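Local coordinates for protein lipase (Pelosinus fermentans, PDB 5AH0) that hydrolyses ester bonds as a lipase of the alpha/beta-hydrolase clan and also breaks down the polyester poly(butylene adipate-co-terephthalate), at residues Y4-V9 and H109-S114; T69-H74 and S83-T88; L123-K128 and Q249-Q254; S261-A266 and I321-P326. One frame throughout, in Å; residues are numbered along the deposited sequence.

Interaction 1: Y4-V9 and H109-S114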
loop_
_atom_site.group_PDB
_atom_site.type_symbol
_atom_site.label_atom_id
_atom_site.label_comp_id
_atom_site.label_asym_id
_atom_site.label_seq_id
_atom_site.Cartn_x
_atom_site.Cartn_y
_atom_site.Cartn_z
ATOM N N TYR A 4 4.398 -4.318 20.846
ATOM C CA TYR A 4 3.358 -4.185 19.842
ATOM C C TYR A 4 3.661 -5.070 18.635
ATOM O O TYR A 4 4.813 -5.149 18.170
ATOM C CB TYR A 4 3.225 -2.735 19.394
ATOM C CG TYR A 4 2.980 -1.759 20.513
ATOM C CD1 TYR A 4 2.056 -2.037 21.531
ATOM C CD2 TYR A 4 3.666 -0.550 20.555
ATOM C CE1 TYR A 4 1.832 -1.125 22.564
ATOM C CE2 TYR A 4 3.449 0.361 21.576
ATOM C CZ TYR A 4 2.536 0.073 22.578
ATOM O OH TYR A 4 2.344 0.996 23.577
ATOM N N PRO A 5 2.624 -5.735 18.117
ATOM C CA PRO A 5 2.809 -6.549 16.921
ATOM C C PRO A 5 2.977 -5.697 15.674
ATOM O O PRO A 5 2.693 -4.491 15.688
ATOM C CB PRO A 5 1.520 -7.368 16.850
ATOM C CG PRO A 5 0.513 -6.557 17.598
ATOM C CD PRO A 5 1.273 -5.868 18.688
ATOM N N ILE A 6 3.442 -6.341 14.605
ATOM C CA ILE A 6 3.587 -5.710 13.306
ATOM C C ILE A 6 2.466 -6.159 12.370
ATOM O O ILE A 6 2.177 -7.352 12.280
ATOM C CB ILE A 6 4.932 -6.062 12.674
ATOM C CG1 ILE A 6 6.063 -5.329 13.389
ATOM C CG2 ILE A 6 4.914 -5.734 11.206
ATOM C CD1 ILE A 6 7.456 -5.817 13.000
ATOM N N VAL A 7 1.831 -5.206 11.689
ATOM C CA VAL A 7 0.841 -5.533 10.669
ATOM C C VAL A 7 1.355 -5.105 9.307
ATOM O O VAL A 7 1.650 -3.931 9.087
ATOM C CB VAL A 7 -0.534 -4.866 10.961
ATOM C CG1 VAL A 7 -1.416 -4.864 9.719
ATOM C CG2 VAL A 7 -1.224 -5.589 12.081
ATOM N N LEU A 8 1.447 -6.060 8.388
ATOM C CA LEU A 8 2.055 -5.814 7.085
ATOM C C LEU A 8 1.001 -5.456 6.059
ATOM O O LEU A 8 -0.023 -6.131 5.953
ATOM C CB LEU A 8 2.849 -7.035 6.634
ATOM C CG LEU A 8 4.112 -7.344 7.436
ATOM C CD1 LEU A 8 4.581 -8.749 7.121
ATOM C CD2 LEU A 8 5.215 -6.339 7.128
ATOM N N VAL A 9 1.248 -4.383 5.315
ATOM C CA VAL A 9 0.244 -3.831 4.414
ATOM C C VAL A 9 0.799 -3.657 3.005
ATOM O O VAL A 9 1.576 -2.727 2.744
ATOM C CB VAL A 9 -0.289 -2.476 4.943
ATOM C CG1 VAL A 9 -1.431 -1.954 4.064
ATOM C CG2 VAL A 9 -0.758 -2.609 6.387
ATOM N N HIS A 109 2.404 -1.672 15.143
ATOM C CA HIS A 109 3.275 -1.019 14.163
ATOM C C HIS A 109 2.770 -1.320 12.764
ATOM O O HIS A 109 2.614 -2.489 12.406
ATOM C CB HIS A 109 4.718 -1.509 14.252
ATOM C CG HIS A 109 5.334 -1.386 15.607
ATOM N ND1 HIS A 109 5.711 -0.175 16.146
ATOM C CD2 HIS A 109 5.679 -2.329 16.516
ATOM C CE1 HIS A 109 6.243 -0.376 17.339
ATOM N NE2 HIS A 109 6.236 -1.674 17.586
ATOM N N LEU A 110 2.551 -0.289 11.958
ATOM C CA LEU A 110 2.190 -0.517 10.565
ATOM C C LEU A 110 3.429 -0.454 9.681
ATOM O O LEU A 110 4.137 0.555 9.650
ATOM C CB LEU A 110 1.130 0.487 10.103
ATOM C CG LEU A 110 -0.218 0.120 10.720
ATOM C CD1 LEU A 110 -1.227 1.274 10.702
ATOM C CD2 LEU A 110 -0.776 -1.136 10.036
ATOM N N VAL A 111 3.706 -1.555 8.991
ATOM C CA VAL A 111 4.779 -1.596 8.003
ATOM C C VAL A 111 4.141 -1.791 6.638
ATOM O O VAL A 111 3.424 -2.775 6.397
ATOM C CB VAL A 111 5.804 -2.726 8.286
ATOM C CG1 VAL A 111 6.836 -2.790 7.199
ATOM C CG2 VAL A 111 6.473 -2.524 9.659
ATOM N N ALA A 112 4.383 -0.830 5.758
ATOM C CA ALA A 112 3.701 -0.779 4.486
ATOM C C ALA A 112 4.683 -0.620 3.342
ATOM O O ALA A 112 5.725 0.016 3.481
ATOM C CB ALA A 112 2.704 0.353 4.473
ATOM N N HIS A 113 4.315 -1.198 2.210
ATOM C CA HIS A 113 5.079 -1.113 0.986
ATOM C C HIS A 113 4.215 -0.446 -0.063
ATOM O O HIS A 113 3.004 -0.673 -0.118
ATOM C CB HIS A 113 5.506 -2.510 0.531
ATOM C CG HIS A 113 6.208 -2.544 -0.791
ATOM N ND1 HIS A 113 5.639 -3.092 -1.920
ATOM C CD2 HIS A 113 7.445 -2.138 -1.158
ATOM C CE1 HIS A 113 6.490 -3.015 -2.928
ATOM N NE2 HIS A 113 7.590 -2.428 -2.497
ATOM N N SER A 114 4.844 0.382 -0.886
ATOM C CA SER A 114 4.177 0.984 -2.029
ATOM C C SER A 114 2.922 1.744 -1.592
ATOM O O SER A 114 2.960 2.464 -0.593
ATOM C CB SER A 114 3.861 -0.102 -3.062
ATOM O OG SER A 114 3.218 0.439 -4.189
#
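His-109 lies beside Tyr-4, Pro-5 and Ile-6, where two parallel strands of the alpha/beta-hydrolase sheet begin to pair. CB of His-109 passes 4.1 Å from Ile-6 CG1 and 3.9 Å from Pro-5 O. With CG anti to the carbonyl carbon (chi1 -55°), the ring is directed back to Tyr-4. His-109 CD2 then meets Tyr-4 O at 3.4 Å, at the edge of the imidazole. CE1 of His-109 faces Tyr-4 CD2. His-109 NE2 at the tip comes 3.7 Å from Tyr-4 CB, while Asn-2 OD1 takes its hydrogen bond. ND1 is bonded to Ser-155 OG, so both ring nitrogens are held and the ring's rotation is fixed. Tyr-4 turns its edge to the imidazole face in an offset edge-to-face pair, planes at 62°. An alanine here is likely to leave Ser-155 and Asn-2 without these partners and to open a gap beside the Tyr-4 ring. Backbone bonds run in a parallel ladder, starting with His-109 N to Pro-5 O (2.9 Å, 177° at the hydrogen) and ending at His-113 N to Val-9 O. Ile-6 CG2 touches Val-111 CG2 at 3.9 Å, and Leu-8 CD2 lies 3.8 Å from Val-111 CB. On the other face, Leu-110 CD2 lies 3.8 Å from Val-7 CG1. The second strand runs into Ser-114, whose OG is bonded to His-357 NE2, consistent with the nucleophile elbow of this fold. Helix 370-380 packs on Ile-6, His-109 and Val-111. Helix 116-129 packs on Val-9, Leu-110 and Ala-112. Strands 43-46 and 153-159 continue the sheet.

Interaction 2: T69-H74 and S83-T88; sequences TVDYGH and SRYGRT
Asp-71 and Arg-84 form the salt bridge at the tight end of this short antiparallel strand pair. Arg-84 is extended from CG to NE, and NE reaches Asp-71 OD2 at 2.8 Å. NH2 adds a weak bond to the same oxygen. The carboxylate and guanidinium planes stand 83° apart, so this is a one-oxygen grip and not a flat fork. Tyr-85 OH sits over the centre of one guanidinium face, and His-74 CB packs against the opposite face, 3.8 Å from NH1 of Arg-84. Next to it, Tyr-72 N bonds to Arg-84 O at 3.0 Å. Gly-86 N bonds to Val-70 O at 2.7 Å, and a side chain on Gly-86 would run into Val-70 CB. Val-70 N is bonded to Arg-87 O (2.8 Å, 170° at the hydrogen). The register slips by one residue here, a beta bulge. The far end faces solvent. There Thr-69 and Thr-88 merely lie side by side, with Thr-69 CG2 3.7 Å from Thr-88 CG2. Along the chain the two strands stand before and after helix 74-80, with Gly-73 at its N-cap. His-76 and His-82, between the two segments, bind the zinc ion, and the Tyr-72 side chain lies about 5 Å from it. Tyr-72 OH is bonded to Glu-60 of helix 54-66, and this helix also packs against Val-70.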
loop_
_atom_site.group_PDB
_atom_site.type_symbol
_atom_site.label_atom_id
_atom_site.label_comp_id
_atom_site.label_asym_id
_atom_site.label_seq_id
_atom_site.Cartn_x
_atom_site.Cartn_y
_atom_site.Cartn_z
ATOM N N THR A 69 -17.252 -6.323 9.720
ATOM C CA THR A 69 -17.651 -6.159 8.328
ATOM C C THR A 69 -17.180 -4.794 7.844
ATOM O O THR A 69 -17.278 -3.801 8.567
ATOM C CB THR A 69 -19.179 -6.293 8.149
ATOM O OG1 THR A 69 -19.608 -7.556 8.665
ATOM C CG2 THR A 69 -19.574 -6.195 6.683
ATOM N N VAL A 70 -16.662 -4.758 6.617
ATOM C CA VAL A 70 -16.151 -3.531 6.024
ATOM C C VAL A 70 -17.239 -2.473 5.828
ATOM O O VAL A 70 -18.286 -2.737 5.235
ATOM C CB VAL A 70 -15.476 -3.808 4.666
ATOM C CG1 VAL A 70 -14.977 -2.515 4.059
ATOM C CG2 VAL A 70 -14.334 -4.800 4.836
ATOM N N ASP A 71 -16.989 -1.281 6.358
ATOM C CA ASP A 71 -17.898 -0.160 6.187
ATOM C C ASP A 71 -17.192 0.987 5.471
ATOM O O ASP A 71 -16.427 1.724 6.082
ATOM C CB ASP A 71 -18.426 0.311 7.549
ATOM C CG ASP A 71 -19.615 1.260 7.431
ATOM O OD1 ASP A 71 -19.393 2.468 7.203
ATOM O OD2 ASP A 71 -20.767 0.802 7.610
ATOM N N TYR A 72 -17.454 1.155 4.182
ATOM C CA TYR A 72 -16.838 2.250 3.447
ATOM C C TYR A 72 -17.434 3.595 3.860
ATOM O O TYR A 72 -16.866 4.651 3.564
ATOM C CB TYR A 72 -16.987 2.032 1.943
ATOM C CG TYR A 72 -16.327 0.760 1.472
ATOM C CD1 TYR A 72 -14.937 0.642 1.447
ATOM C CD2 TYR A 72 -17.089 -0.336 1.082
ATOM C CE1 TYR A 72 -14.325 -0.525 1.034
ATOM C CE2 TYR A 72 -16.487 -1.508 0.664
ATOM C CZ TYR A 72 -15.104 -1.596 0.641
ATOM O OH TYR A 72 -14.508 -2.762 0.230
ATOM N N GLY A 73 -18.576 3.553 4.547
ATOM C CA GLY A 73 -19.193 4.752 5.086
ATOM C C GLY A 73 -20.506 5.113 4.420
ATOM O O GLY A 73 -20.680 4.894 3.223
ATOM N N HIS A 74 -21.432 5.677 5.193
ATOM C CA HIS A 74 -22.738 6.038 4.658
ATOM C C HIS A 74 -22.631 7.126 3.582
ATOM O O HIS A 74 -23.143 6.967 2.467
ATOM C CB HIS A 74 -23.666 6.495 5.784
ATOM C CG HIS A 74 -25.069 6.750 5.335
ATOM N ND1 HIS A 74 -25.818 5.804 4.668
ATOM C CD2 HIS A 74 -25.861 7.842 5.453
ATOM C CE1 HIS A 74 -27.010 6.303 4.394
ATOM N NE2 HIS A 74 -27.063 7.538 4.863
ATOM N N SER A 83 -21.310 -0.088 -2.898
ATOM C CA SER A 83 -22.037 -0.821 -1.883
ATOM C C SER A 83 -21.427 -0.291 -0.603
ATOM O O SER A 83 -20.205 -0.212 -0.503
ATOM C CB SER A 83 -21.848 -2.333 -1.995
ATOM O OG SER A 83 -22.087 -2.798 -3.307
ATOM N N ARG A 84 -22.248 0.128 0.352
ATOM C CA ARG A 84 -21.712 0.681 1.593
ATOM C C ARG A 84 -20.887 -0.347 2.359
ATOM O O ARG A 84 -19.827 -0.038 2.897
ATOM C CB ARG A 84 -22.835 1.206 2.494
ATOM C CG ARG A 84 -22.307 1.800 3.790
ATOM C CD ARG A 84 -23.364 1.949 4.859
ATOM N NE ARG A 84 -22.748 2.222 6.152
ATOM C CZ ARG A 84 -23.380 2.753 7.192
ATOM N NH1 ARG A 84 -24.659 3.095 7.097
ATOM N NH2 ARG A 84 -22.723 2.961 8.325
ATOM N N TYR A 85 -21.395 -1.573 2.401
ATOM C CA TYR A 85 -20.795 -2.624 3.205
ATOM C C TYR A 85 -19.991 -3.588 2.344
ATOM O O TYR A 85 -20.428 -3.974 1.259
ATOM C CB TYR A 85 -21.874 -3.383 3.981
ATOM C CG TYR A 85 -22.498 -2.598 5.120
ATOM C CD1 TYR A 85 -21.843 -2.473 6.342
ATOM C CD2 TYR A 85 -23.753 -2.001 4.983
ATOM C CE1 TYR A 85 -22.411 -1.768 7.395
ATOM C CE2 TYR A 85 -24.328 -1.291 6.029
ATOM C CZ TYR A 85 -23.652 -1.179 7.231
ATOM O OH TYR A 85 -24.206 -0.481 8.278
ATOM N N GLY A 86 -18.811 -3.966 2.834
ATOM C CA GLY A 86 -17.933 -4.881 2.125
ATOM C C GLY A 86 -17.949 -6.292 2.688
ATOM O O GLY A 86 -19.001 -6.828 3.039
ATOM N N ARG A 87 -16.769 -6.897 2.775
ATOM C CA ARG A 87 -16.642 -8.267 3.261
ATOM C C ARG A 87 -16.590 -8.291 4.774
ATOM O O ARG A 87 -16.508 -7.244 5.420
ATOM C CB ARG A 87 -15.389 -8.927 2.692
ATOM C CG ARG A 87 -15.341 -8.951 1.190
ATOM C CD ARG A 87 -14.082 -9.654 0.683
ATOM N NE ARG A 87 -14.053 -9.634 -0.777
ATOM C CZ ARG A 87 -13.114 -10.188 -1.537
ATOM N NH1 ARG A 87 -12.076 -10.821 -0.990
ATOM N NH2 ARG A 87 -13.220 -10.103 -2.858
ATOM N N THR A 88 -16.630 -9.491 5.338
ATOM C CA THR A 88 -16.529 -9.633 6.781
ATOM C C THR A 88 -15.286 -10.459 7.150
ATOM O O THR A 88 -14.997 -11.484 6.530
ATOM C CB THR A 88 -17.802 -10.290 7.377
ATOM O OG1 THR A 88 -17.671 -11.717 7.342
ATOM C CG2 THR A 88 -19.054 -9.874 6.601
#

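Interaction 3: L123-K128 and Q249-Q254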
loop_
_atom_site.group_PDB
_atom_site.type_symbol
_atom_site.label_atom_id
_atom_site.label_comp_id
_atom_site.label_asym_id
_atom_site.label_seq_id
_atom_site.Cartn_x
_atom_site.Cartn_y
_atom_site.Cartn_z
ATOM N N LEU A 123 -5.452 5.420 7.321
ATOM C CA LEU A 123 -6.008 4.685 8.444
ATOM C C LEU A 123 -5.838 5.449 9.752
ATOM O O LEU A 123 -6.792 5.577 10.511
ATOM C CB LEU A 123 -5.369 3.304 8.561
ATOM C CG LEU A 123 -5.799 2.541 9.810
ATOM C CD1 LEU A 123 -7.277 2.202 9.730
ATOM C CD2 LEU A 123 -4.959 1.284 9.986
ATOM N N VAL A 124 -4.632 5.951 10.020
ATOM C CA VAL A 124 -4.382 6.603 11.310
ATOM C C VAL A 124 -5.103 7.948 11.380
ATOM O O VAL A 124 -5.490 8.398 12.468
ATOM C CB VAL A 124 -2.866 6.806 11.598
ATOM C CG1 VAL A 124 -2.120 5.470 11.571
ATOM C CG2 VAL A 124 -2.249 7.796 10.627
ATOM N N GLN A 125 -5.311 8.569 10.220
ATOM C CA GLN A 125 -6.055 9.826 10.162
ATOM C C GLN A 125 -7.499 9.599 10.600
ATOM O O GLN A 125 -8.079 10.416 11.314
ATOM C CB GLN A 125 -6.016 10.433 8.762
ATOM C CG GLN A 125 -6.543 11.861 8.725
ATOM C CD GLN A 125 -5.589 12.864 9.356
ATOM O OE1 GLN A 125 -4.368 12.699 9.309
ATOM N NE2 GLN A 125 -6.147 13.887 9.992
ATOM N N LEU A 126 -8.068 8.481 10.166
ATOM C CA LEU A 126 -9.429 8.113 10.512
ATOM C C LEU A 126 -9.508 7.623 11.958
ATOM O O LEU A 126 -10.479 7.913 12.668
ATOM C CB LEU A 126 -9.940 7.046 9.548
ATOM C CG LEU A 126 -10.195 7.617 8.149
ATOM C CD1 LEU A 126 -10.688 6.551 7.178
ATOM C CD2 LEU A 126 -11.176 8.782 8.225
ATOM N N LEU A 127 -8.478 6.904 12.399
ATOM C CA LEU A 127 -8.401 6.454 13.787
ATOM C C LEU A 127 -8.481 7.619 14.762
ATOM O O LEU A 127 -9.275 7.612 15.713
ATOM C CB LEU A 127 -7.109 5.679 14.039
ATOM C CG LEU A 127 -7.050 4.297 13.414
ATOM C CD1 LEU A 127 -5.766 3.609 13.807
ATOM C CD2 LEU A 127 -8.253 3.494 13.878
ATOM N N LYS A 128 -7.659 8.625 14.500
ATOM C CA LYS A 128 -7.510 9.742 15.411
ATOM C C LYS A 128 -8.706 10.670 15.400
ATOM O O LYS A 128 -9.152 11.125 16.452
ATOM C CB LYS A 128 -6.253 10.536 15.063
ATOM C CG LYS A 128 -4.970 9.919 15.547
ATOM C CD LYS A 128 -5.002 9.856 17.058
ATOM C CE LYS A 128 -3.623 9.674 17.621
ATOM N NZ LYS A 128 -2.729 10.758 17.108
ATOM N N GLN A 249 -3.498 16.942 1.615
ATOM C CA GLN A 249 -4.092 18.110 2.244
ATOM C C GLN A 249 -4.732 17.773 3.577
ATOM O O GLN A 249 -4.722 18.589 4.495
ATOM C CB GLN A 249 -5.123 18.753 1.321
ATOM C CG GLN A 249 -4.548 19.836 0.422
ATOM C CD GLN A 249 -5.585 20.422 -0.517
ATOM O OE1 GLN A 249 -6.390 19.693 -1.099
ATOM N NE2 GLN A 249 -5.568 21.746 -0.675
ATOM N N TRP A 250 -5.291 16.570 3.687
ATOM C CA TRP A 250 -6.075 16.217 4.868
ATOM C C TRP A 250 -5.551 14.999 5.641
ATOM O O TRP A 250 -6.044 14.695 6.733
ATOM C CB TRP A 250 -7.533 15.986 4.467
ATOM C CG TRP A 250 -7.769 14.709 3.725
ATOM C CD1 TRP A 250 -7.592 14.488 2.392
ATOM C CD2 TRP A 250 -8.245 13.477 4.279
ATOM N NE1 TRP A 250 -7.920 13.190 2.080
ATOM C CE2 TRP A 250 -8.322 12.547 3.221
ATOM C CE3 TRP A 250 -8.611 13.069 5.567
ATOM C CZ2 TRP A 250 -8.751 11.230 3.412
ATOM C CZ3 TRP A 250 -9.035 11.759 5.757
ATOM C CH2 TRP A 250 -9.103 10.856 4.683
ATOM N N VAL A 251 -4.564 14.299 5.084
ATOM C CA VAL A 251 -3.920 13.202 5.812
ATOM C C VAL A 251 -2.558 13.660 6.324
ATOM O O VAL A 251 -1.580 13.720 5.574
ATOM C CB VAL A 251 -3.768 11.946 4.945
ATOM C CG1 VAL A 251 -3.073 10.847 5.725
ATOM C CG2 VAL A 251 -5.130 11.471 4.473
ATOM N N LYS A 252 -2.510 13.992 7.609
ATOM C CA LYS A 252 -1.365 14.678 8.185
ATOM C C LYS A 252 -0.631 13.795 9.173
ATOM O O LYS A 252 -1.196 12.839 9.704
ATOM C CB LYS A 252 -1.806 15.972 8.878
ATOM C CG LYS A 252 -2.630 16.927 8.021
ATOM C CD LYS A 252 -3.218 18.025 8.898
ATOM C CE LYS A 252 -4.055 19.034 8.118
ATOM N NZ LYS A 252 -3.214 20.151 7.612
ATOM N N ALA A 253 0.630 14.125 9.426
ATOM C CA ALA A 253 1.433 13.346 10.353
ATOM C C ALA A 253 0.898 13.541 11.760
ATOM O O ALA A 253 0.809 14.669 12.237
ATOM C CB ALA A 253 2.898 13.748 10.269
ATOM N N GLN A 254 0.518 12.444 12.410
ATOM C CA GLN A 254 0.024 12.505 13.783
ATOM C C GLN A 254 1.158 12.708 14.776
ATOM O O GLN A 254 2.301 12.340 14.516
ATOM C CB GLN A 254 -0.772 11.245 14.116
ATOM C CG GLN A 254 -1.824 10.937 13.064
ATOM C CD GLN A 254 -2.953 11.959 13.059
ATOM O OE1 GLN A 254 -3.189 12.647 14.053
ATOM N NE2 GLN A 254 -3.631 12.085 11.923
#
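Helix 116-129, which follows the central strand 108-113 in this alpha/beta-hydrolase fold, meets the chain where helix 241-250 gives way to a loop. The backbones come nearest at Gln-125 and Val-251, with CA atoms 5.9 Å apart. Gln-125 carries the contact. Its CG is anti to the backbone N (chi1 -169°), and the chain then bends at chi2, which brings the amide against the loop. Gln-125 CG lies 3.9 Å from Trp-250 CZ3. The amide and indole planes are 74° apart. On the same indole, Leu-126 CD2 comes to the ring edge, 4.4 Å from CZ3 of Trp-250. Gln-254 approaches Gln-125 at about a right angle. Its NE2 is close to Gln-125 OE1, but the angle is too poor for a hydrogen bond. Gln-254 and Lys-128 slide past each other in opposite directions, with Gln-254 OE1 3.6 Å from Lys-128 CG. The Lys-128 ammonium has its salt bridge with Asp-256. One hydrogen bond links the two segments: Lys-252 N donates to Gln-125 OE1 at 2.8 Å, from a position 51° above the plane of the amide carbonyl.

Interaction 4: S261-A266 and I321-P326; sequences SYSTCA and ISQNGP
Strand 258-265 of the parallel alpha/beta-hydrolase sheet is met here by the loop before strand 334-336, at Gln-323 and Asn-324. Gln-323 reaches Thr-264 with two bonds from its one amide. Gln-323 OE1 accepts a hydrogen bond from Thr-264 N at 2.7 Å (157° at the hydrogen), and Gln-323 NE2 donates to Thr-264 OG1 at 3.1 Å. That hydroxyl lies in the plane of the Gln-323 amide, so the pair fixes the amide's rotation. The reach comes from a chain extended beyond CG (chi2 178°), and the two side chains cross at about a right angle. Thr-264 OG1 is also bonded to Asp-315. Closer to the loop backbone, Ser-263 OG packs 3.5 Å from Gln-323 CB. Ser-261 makes the third bond: its OG donates to Asn-324 O at 2.7 Å, from 47° above the carbonyl plane. CB of Ser-261 rests 3.6 Å from Gln-323 O. A leucine in place of Gln-323 would probably leave the buried Thr-264 N without its acceptor and its hydroxyl without the amide donor. At the backbone angles of Gly-325, a CB would be jammed against the carbonyl O of Asn-324. Strand 153-159 pairs with strand 258-265 along one edge. Strands 346-348 and 352-353 pair with it too, and side chains of 346-348 touch Ser-261, Asn-324 and Pro-326.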
loop_
_atom_site.group_PDB
_atom_site.type_symbol
_atom_site.label_atom_id
_atom_site.label_comp_id
_atom_site.label_asym_id
_atom_site.label_seq_id
_atom_site.Cartn_x
_atom_site.Cartn_y
_atom_site.Cartn_z
ATOM N N SER A 261 10.409 6.282 6.748
ATOM C CA SER A 261 10.227 6.119 5.311
ATOM C C SER A 261 11.525 5.684 4.636
ATOM O O SER A 261 12.573 6.308 4.810
ATOM C CB SER A 261 9.737 7.412 4.681
ATOM O OG SER A 261 10.783 8.362 4.660
ATOM N N TYR A 262 11.445 4.603 3.872
ATOM C CA TYR A 262 12.572 4.115 3.107
ATOM C C TYR A 262 12.379 4.457 1.643
ATOM O O TYR A 262 11.277 4.319 1.121
ATOM C CB TYR A 262 12.727 2.606 3.290
ATOM C CG TYR A 262 13.234 2.211 4.654
ATOM C CD1 TYR A 262 12.359 1.997 5.708
ATOM C CD2 TYR A 262 14.596 2.061 4.890
ATOM C CE1 TYR A 262 12.821 1.644 6.962
ATOM C CE2 TYR A 262 15.070 1.709 6.141
ATOM C CZ TYR A 262 14.182 1.500 7.173
ATOM O OH TYR A 262 14.656 1.147 8.414
ATOM N N SER A 263 13.441 4.916 0.982
ATOM C CA SER A 263 13.356 5.278 -0.431
ATOM C C SER A 263 14.139 4.319 -1.306
ATOM O O SER A 263 15.226 3.867 -0.935
ATOM C CB SER A 263 13.857 6.701 -0.647
ATOM O OG SER A 263 12.882 7.634 -0.220
ATOM N N THR A 264 13.577 4.008 -2.468
ATOM C CA THR A 264 14.192 3.075 -3.412
ATOM C C THR A 264 14.537 3.742 -4.723
ATOM O O THR A 264 13.901 4.707 -5.134
ATOM C CB THR A 264 13.272 1.901 -3.728
ATOM O OG1 THR A 264 12.000 2.422 -4.153
ATOM C CG2 THR A 264 13.085 1.026 -2.489
ATOM N N CYS A 265 15.540 3.202 -5.393
ATOM C CA CYS A 265 15.977 3.734 -6.666
ATOM C C CYS A 265 16.689 2.625 -7.400
ATOM O O CYS A 265 17.434 1.869 -6.782
ATOM C CB CYS A 265 16.906 4.942 -6.489
ATOM S SG CYS A 265 17.221 5.813 -8.059
ATOM N N ALA A 266 16.448 2.504 -8.700
ATOM C CA ALA A 266 17.088 1.445 -9.464
ATOM C C ALA A 266 17.019 1.718 -10.955
ATOM O O ALA A 266 16.083 2.341 -11.431
ATOM C CB ALA A 266 16.442 0.093 -9.143
ATOM N N ILE A 321 11.761 10.501 -5.712
ATOM C CA ILE A 321 11.558 11.776 -5.018
ATOM C C ILE A 321 10.258 11.779 -4.217
ATOM O O ILE A 321 10.070 12.604 -3.328
ATOM C CB ILE A 321 11.562 12.975 -6.012
ATOM C CG1 ILE A 321 11.674 14.310 -5.272
ATOM C CG2 ILE A 321 10.340 12.957 -6.896
ATOM C CD1 ILE A 321 11.642 15.516 -6.203
ATOM N N SER A 322 9.354 10.860 -4.530
ATOM C CA SER A 322 8.032 10.881 -3.923
ATOM C C SER A 322 7.950 10.089 -2.603
ATOM O O SER A 322 6.907 10.106 -1.930
ATOM C CB SER A 322 7.003 10.346 -4.924
ATOM O OG SER A 322 5.704 10.266 -4.359
ATOM N N GLN A 323 9.046 9.423 -2.225
ATOM C CA GLN A 323 8.991 8.354 -1.213
ATOM C C GLN A 323 9.501 8.714 0.190
ATOM O O GLN A 323 9.282 7.957 1.127
ATOM C CB GLN A 323 9.792 7.140 -1.685
ATOM C CG GLN A 323 9.426 6.562 -3.053
ATOM C CD GLN A 323 10.329 5.393 -3.395
ATOM O OE1 GLN A 323 11.013 4.871 -2.524
ATOM N NE2 GLN A 323 10.391 5.022 -4.667
ATOM N N ASN A 324 10.189 9.839 0.355
ATOM C CA ASN A 324 10.715 10.155 1.683
ATOM C C ASN A 324 9.620 10.668 2.605
ATOM O O ASN A 324 9.801 10.742 3.816
ATOM C CB ASN A 324 11.851 11.174 1.616
ATOM C CG ASN A 324 11.448 12.468 0.942
ATOM O OD1 ASN A 324 10.298 12.655 0.539
ATOM N ND2 ASN A 324 12.389 13.392 0.857
ATOM N N GLY A 325 8.489 11.051 2.021
ATOM C CA GLY A 325 7.373 11.560 2.794
ATOM C C GLY A 325 6.519 12.471 1.943
ATOM O O GLY A 325 6.959 12.915 0.883
ATOM N N PRO A 326 5.286 12.745 2.397
ATOM C CA PRO A 326 4.387 13.628 1.656
ATOM C C PRO A 326 4.867 15.063 1.738
ATOM O O PRO A 326 5.017 15.583 2.844
ATOM C CB PRO A 326 3.048 13.451 2.371
ATOM C CG PRO A 326 3.404 13.014 3.746
ATOM C CD PRO A 326 4.674 12.230 3.634
#

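From the N terminus, interaction 1 joins the first strand to strand 108-113 and closes a loop of about 100 residues. Interaction 2 is nested inside that loop; it closes a short one round helix 74-80, and its centre is about 22 Å from that of interaction 1. Interaction 3 follows in series, tying helix 116-129 to the end of helix 241-250. It touches interaction 1 where Leu-110 CD1 meets Leu-123 CD2. Interaction 4 comes last, linking strand 258-265, in the same sheet as interaction 1, to a later loop. None of the loops cross. Interactions 2 and 4 lie on opposite sides of the chain's centre, with centres about 32 Å apart.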